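Local structure of MGS-MChE2 (Uncultured bacterium, 5JD6) at residues K48-E53 with K80-V85; V112-S117 with H231-E236. The protein is an alpha/beta hydrolase from a marine-lagoon sediment metagenome that probably cleaves carboxylic ester bonds by serine-hydrolase chemistry. All blocks are in the same frame, centred on the assembly; numbering follows the deposited sequence.

Both contacts lean on the same central sheet of the alpha/beta hydrolase fold, on opposite sides of the chain's centre, and their own centres lie about 20 Å apart. Contact 1 is the more peripheral: strand 47-52 meets the end of helix 66-80 and the loop that follows it, and a lysine-tyrosine hydrogen bond and one leucine against the tyrosine ring do the work. Contact 2 is buried, where the end of strand 108-113 passes the loop holding the probable catalytic histidine and the short helix after it; there the touching is methyl against methyl and backbone carbonyl against imidazole. Contact 1 is thus partly buried and rich in lysine, contact 2 mostly apolar beside the probable active site.

Contact 1. Residues K48-E53 with K80-V85; sequences KVLIPE and KGYENV
Lys48 and Tyr82 make the polar half of this contact: NZ of Lys48 donates a hydrogen bond of 2.8 Å to OH of Tyr82, reaching the phenol at the ring's edge and near its plane. The lysine gets there on an extended chain, with CG anti to the backbone N (chi1 -161°), and its CD also lies against the phenol oxygen. The apolar half belongs to Leu50, two residues on along the same strand. CD1 of Leu50 meets the tyrosine ring obliquely, 3.6 Å from CE2 of Tyr82, while CD2 of Leu50 rests more loosely on the aliphatic part of Lys80, 4.0 Å from CE of Lys80. A phenylalanine in place of Tyr82 would probably leave the ammonium of Lys48 without its phenol acceptor.

Charge is the third element. NZ of Lys48 and NZ of Lys80 stand 4.8 Å apart, a like-charge approach probably eased by Glu15, which forms long, weak ion pairs with both; Lys80 also hydrogen-bonds to the hydroxyl of Tyr13. Helix 66-80 ends here in a Schellman motif, Gly81 being its C-prime residue with positive phi, and the chain then turns through Tyr82 toward strand 85-91. The arrangement belongs to a beta-alpha-beta crossover of the alpha/beta hydrolase fold: strand 47-52 leads through helix 66-80 to the parallel strand 85-91, with strand 20-25 between the two in the sheet.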
loop_
_atom_site.group_PDB
_atom_site.type_symbol
_atom_site.label_atom_id
_atom_site.label_comp_id
_atom_site.label_asym_id
_atom_site.label_seq_id
_atom_site.Cartn_x
_atom_site.Cartn_y
_atom_site.Cartn_z
ATOM N N LYS A 48 7.833 6.780 12.007
ATOM C CA LYS A 48 6.649 7.617 11.906
ATOM C C LYS A 48 5.646 6.972 10.957
ATOM O O LYS A 48 5.901 6.858 9.760
ATOM C CB LYS A 48 7.028 9.015 11.421
ATOM C CG LYS A 48 5.993 10.091 11.688
ATOM C CD LYS A 48 6.532 11.443 11.253
ATOM C CE LYS A 48 5.615 12.573 11.671
ATOM N NZ LYS A 48 6.100 13.890 11.169
ATOM N N VAL A 49 4.510 6.541 11.493
ATOM C CA VAL A 49 3.505 5.869 10.678
ATOM C C VAL A 49 2.410 6.835 10.237
ATOM O O VAL A 49 1.747 7.461 11.063
ATOM C CB VAL A 49 2.870 4.686 11.430
ATOM C CG1 VAL A 49 1.857 3.979 10.543
ATOM C CG2 VAL A 49 3.948 3.715 11.886
ATOM N N LEU A 50 2.231 6.952 8.925
ATOM C CA LEU A 50 1.230 7.844 8.353
ATOM C C LEU A 50 0.287 7.069 7.445
ATOM O O LEU A 50 0.728 6.391 6.517
ATOM C CB LEU A 50 1.899 8.977 7.572
ATOM C CG LEU A 50 2.838 9.893 8.360
ATOM C CD1 LEU A 50 4.115 10.153 7.580
ATOM C CD2 LEU A 50 2.144 11.200 8.692
ATOM N N ILE A 51 -1.009 7.163 7.714
ATOM C CA ILE A 51 -1.996 6.476 6.889
ATOM C C ILE A 51 -2.981 7.466 6.281
ATOM O O ILE A 51 -4.001 7.786 6.888
ATOM C CB ILE A 51 -2.769 5.414 7.691
ATOM C CG1 ILE A 51 -1.809 4.587 8.547
ATOM C CG2 ILE A 51 -3.563 4.517 6.757
ATOM C CD1 ILE A 51 -2.479 3.466 9.296
ATOM N N PRO A 52 -2.669 7.960 5.072
ATOM C CA PRO A 52 -3.522 8.924 4.372
ATOM C C PRO A 52 -4.735 8.271 3.725
ATOM O O PRO A 52 -4.641 7.143 3.239
ATOM C CB PRO A 52 -2.588 9.500 3.309
ATOM C CG PRO A 52 -1.651 8.385 3.011
ATOM C CD PRO A 52 -1.440 7.663 4.317
ATOM N N GLU A 53 -5.864 8.972 3.726
ATOM C CA GLU A 53 -7.051 8.474 3.048
ATOM C C GLU A 53 -7.110 8.992 1.622
ATOM O O GLU A 53 -7.341 10.177 1.383
ATOM C CB GLU A 53 -8.317 8.858 3.814
ATOM C CG GLU A 53 -8.321 8.300 5.216
ATOM C CD GLU A 53 -8.026 6.812 5.224
ATOM O OE1 GLU A 53 -8.722 6.054 4.513
ATOM O OE2 GLU A 53 -7.066 6.411 5.911
ATOM N N LYS A 80 3.938 17.131 3.284
ATOM C CA LYS A 80 4.595 16.806 4.542
ATOM C C LYS A 80 6.035 17.311 4.567
ATOM O O LYS A 80 6.614 17.503 5.635
ATOM C CB LYS A 80 4.555 15.298 4.786
ATOM C CG LYS A 80 3.349 14.844 5.584
ATOM C CD LYS A 80 3.376 15.468 6.967
ATOM C CE LYS A 80 2.133 15.125 7.761
ATOM N NZ LYS A 80 2.153 15.769 9.104
ATOM N N GLY A 81 6.607 17.523 3.386
ATOM C CA GLY A 81 7.950 18.062 3.277
ATOM C C GLY A 81 9.043 17.021 3.435
ATOM O O GLY A 81 10.172 17.347 3.800
ATOM N N TYR A 82 8.707 15.765 3.161
ATOM C CA TYR A 82 9.679 14.681 3.237
ATOM C C TYR A 82 10.483 14.577 1.948
ATOM O O TYR A 82 9.929 14.659 0.852
ATOM C CB TYR A 82 8.981 13.350 3.520
ATOM C CG TYR A 82 8.270 13.294 4.851
ATOM C CD1 TYR A 82 8.854 13.820 5.994
ATOM C CD2 TYR A 82 7.013 12.716 4.963
ATOM C CE1 TYR A 82 8.207 13.770 7.212
ATOM C CE2 TYR A 82 6.358 12.662 6.177
ATOM C CZ TYR A 82 6.959 13.191 7.298
ATOM O OH TYR A 82 6.311 13.141 8.509
ATOM N N GLU A 83 11.791 14.395 2.088
ATOM C CA GLU A 83 12.664 14.199 0.937
ATOM C C GLU A 83 12.575 12.754 0.466
ATOM O O GLU A 83 12.795 12.453 -0.707
ATOM C CB GLU A 83 14.108 14.558 1.287
ATOM C CG GLU A 83 14.233 15.575 2.410
ATOM C CD GLU A 83 15.660 15.735 2.894
ATOM O OE1 GLU A 83 16.266 14.722 3.301
ATOM O OE2 GLU A 83 16.175 16.873 2.870
ATOM N N ASN A 84 12.250 11.865 1.400
ATOM C CA ASN A 84 12.069 10.452 1.098
ATOM C C ASN A 84 11.231 9.765 2.171
ATOM O O ASN A 84 11.288 10.133 3.345
ATOM C CB ASN A 84 13.423 9.751 0.957
ATOM C CG ASN A 84 14.185 9.684 2.267
ATOM O OD1 ASN A 84 14.082 10.579 3.106
ATOM N ND2 ASN A 84 14.955 8.617 2.447
ATOM N N VAL A 85 10.443 8.777 1.762
ATOM C CA VAL A 85 9.615 8.021 2.695
ATOM C C VAL A 85 9.702 6.526 2.430
ATOM O O VAL A 85 10.285 6.089 1.438
ATOM C CB VAL A 85 8.130 8.439 2.616
ATOM C CG1 VAL A 85 7.942 9.865 3.105
ATOM C CG2 VAL A 85 7.605 8.272 1.197
#

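Contact 2. Residues V112-S117 with H231-E236; sequences VITGSS and HAAMME
Thr114 is the first residue of 112-117 to touch the other segment, just after strand 108-113 has run through Val112 and Ile113. Its two branches part company: CG2 of Thr114 packs against the terminal methyl, 3.5 Å from CE of Met234, and OG1 of Thr114 faces a methyl, 3.9 Å from CB of Ala233. With OG1 opposite the backbone N (chi1 167°), the hydroxyl sits beside Ala233 and also makes a weak hydrogen bond to the carbonyl of Ile198. Met234 bends at its last torsion (chi3 67°), and the two side chains pass at a slant.

Gly115 follows at the corner, with positive phi. A beta carbon there would collide with the carbonyl oxygen of His231, consistent with a glycine here. O of Gly115 lies oblique to the imidazole, 3.0 Å from CE1 of His231, a close approach but not a hydrogen bond. ND1 of His231 instead bonds to Asp203, and its ring touches Ser91, consistent with a Ser-His-Asp triad. Glu236 OE1 accepts from Ala232 N at 2.9 Å, met nearly end-on, while its OE2 accepts from Gly230 N; the one carboxylate thus ties down the backbone around the histidine.

Strand 85-91 flanks the corner, with Asn90 donating to the Thr114 carbonyl, and Phe241 of helix 238-252 touches both Thr114 and Ala233, a partner shared by the strand end and short helix 233-236.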
loop_
_atom_site.group_PDB
_atom_site.type_symbol
_atom_site.label_atom_id
_atom_site.label_comp_id
_atom_site.label_asym_id
_atom_site.label_seq_id
_atom_site.Cartn_x
_atom_site.Cartn_y
_atom_site.Cartn_z
ATOM N N VAL A 112 7.515 -1.465 0.502
ATOM C CA VAL A 112 7.055 -2.704 1.117
ATOM C C VAL A 112 5.717 -3.124 0.522
ATOM O O VAL A 112 4.754 -2.356 0.523
ATOM C CB VAL A 112 6.923 -2.571 2.643
ATOM C CG1 VAL A 112 6.666 -3.933 3.271
ATOM C CG2 VAL A 112 8.173 -1.933 3.230
ATOM N N ILE A 113 5.668 -4.349 0.012
ATOM C CA ILE A 113 4.499 -4.841 -0.704
ATOM C C ILE A 113 3.972 -6.126 -0.085
ATOM O O ILE A 113 4.744 -7.015 0.282
ATOM C CB ILE A 113 4.826 -5.080 -2.188
ATOM C CG1 ILE A 113 4.992 -3.746 -2.906
ATOM C CG2 ILE A 113 3.742 -5.897 -2.873
ATOM C CD1 ILE A 113 5.559 -3.894 -4.285
ATOM N N THR A 114 2.653 -6.213 0.036
ATOM C CA THR A 114 2.020 -7.395 0.594
ATOM C C THR A 114 0.590 -7.574 0.095
ATOM O O THR A 114 -0.253 -6.694 0.267
ATOM C CB THR A 114 2.041 -7.354 2.141
ATOM O OG1 THR A 114 1.165 -8.360 2.668
ATOM C CG2 THR A 114 1.661 -5.982 2.668
ATOM N N GLY A 115 0.334 -8.720 -0.532
ATOM C CA GLY A 115 -0.960 -9.019 -1.119
ATOM C C GLY A 115 -1.471 -7.893 -1.996
ATOM O O GLY A 115 -2.595 -7.428 -1.824
ATOM N N SER A 116 -0.644 -7.440 -2.931
ATOM C CA SER A 116 -1.001 -6.283 -3.741
ATOM C C SER A 116 -1.277 -6.654 -5.190
ATOM O O SER A 116 -0.748 -7.640 -5.705
ATOM C CB SER A 116 0.104 -5.227 -3.682
ATOM O OG SER A 116 1.120 -5.499 -4.630
ATOM N N SER A 117 -2.111 -5.851 -5.842
ATOM C CA SER A 117 -2.399 -6.026 -7.257
ATOM C C SER A 117 -1.346 -5.317 -8.100
ATOM O O SER A 117 -0.368 -4.789 -7.568
ATOM C CB SER A 117 -3.796 -5.501 -7.591
ATOM O OG SER A 117 -3.967 -4.180 -7.107
ATOM N N HIS A 231 -4.971 -12.839 2.296
ATOM C CA HIS A 231 -4.735 -11.619 1.536
ATOM C C HIS A 231 -4.283 -10.447 2.404
ATOM O O HIS A 231 -3.726 -9.472 1.897
ATOM C CB HIS A 231 -6.002 -11.238 0.768
ATOM C CG HIS A 231 -5.766 -10.260 -0.341
ATOM N ND1 HIS A 231 -4.769 -10.423 -1.275
ATOM C CD2 HIS A 231 -6.404 -9.111 -0.666
ATOM C CE1 HIS A 231 -4.799 -9.416 -2.130
ATOM N NE2 HIS A 231 -5.781 -8.606 -1.781
ATOM N N ALA A 232 -4.521 -10.539 3.708
ATOM C CA ALA A 232 -4.164 -9.457 4.620
ATOM C C ALA A 232 -3.240 -9.939 5.734
ATOM O O ALA A 232 -3.675 -10.134 6.869
ATOM C CB ALA A 232 -5.418 -8.829 5.209
ATOM N N ALA A 233 -1.965 -10.123 5.402
ATOM C CA ALA A 233 -0.968 -10.587 6.365
ATOM C C ALA A 233 -0.875 -9.648 7.559
ATOM O O ALA A 233 -0.693 -10.082 8.696
ATOM C CB ALA A 233 0.388 -10.727 5.695
ATOM N N MET A 234 -1.000 -8.356 7.277
ATOM C CA MET A 234 -1.020 -7.300 8.283
ATOM C C MET A 234 -2.044 -7.542 9.380
ATOM O O MET A 234 -1.816 -7.214 10.543
ATOM C CB MET A 234 -1.338 -5.974 7.611
ATOM C CG MET A 234 -2.323 -6.166 6.475
ATOM S SD MET A 234 -2.460 -4.721 5.442
ATOM C CE MET A 234 -0.821 -4.741 4.737
ATOM N N MET A 235 -3.184 -8.099 8.987
ATOM C CA MET A 235 -4.327 -8.240 9.877
ATOM C C MET A 235 -4.455 -9.664 10.405
ATOM O O MET A 235 -4.840 -9.874 11.554
ATOM C CB MET A 235 -5.605 -7.819 9.148
ATOM C CG MET A 235 -6.886 -8.001 9.939
ATOM S SD MET A 235 -8.202 -6.930 9.325
ATOM C CE MET A 235 -7.913 -7.010 7.560
ATOM N N GLU A 236 -4.128 -10.639 9.564
ATOM C CA GLU A 236 -4.196 -12.040 9.961
ATOM C C GLU A 236 -3.035 -12.401 10.883
ATOM O O GLU A 236 -3.202 -13.157 11.841
ATOM C CB GLU A 236 -4.197 -12.946 8.729
ATOM C CG GLU A 236 -5.348 -12.679 7.774
ATOM C CD GLU A 236 -5.231 -13.461 6.482
ATOM O OE1 GLU A 236 -5.111 -12.827 5.413
ATOM O OE2 GLU A 236 -5.262 -14.710 6.537
#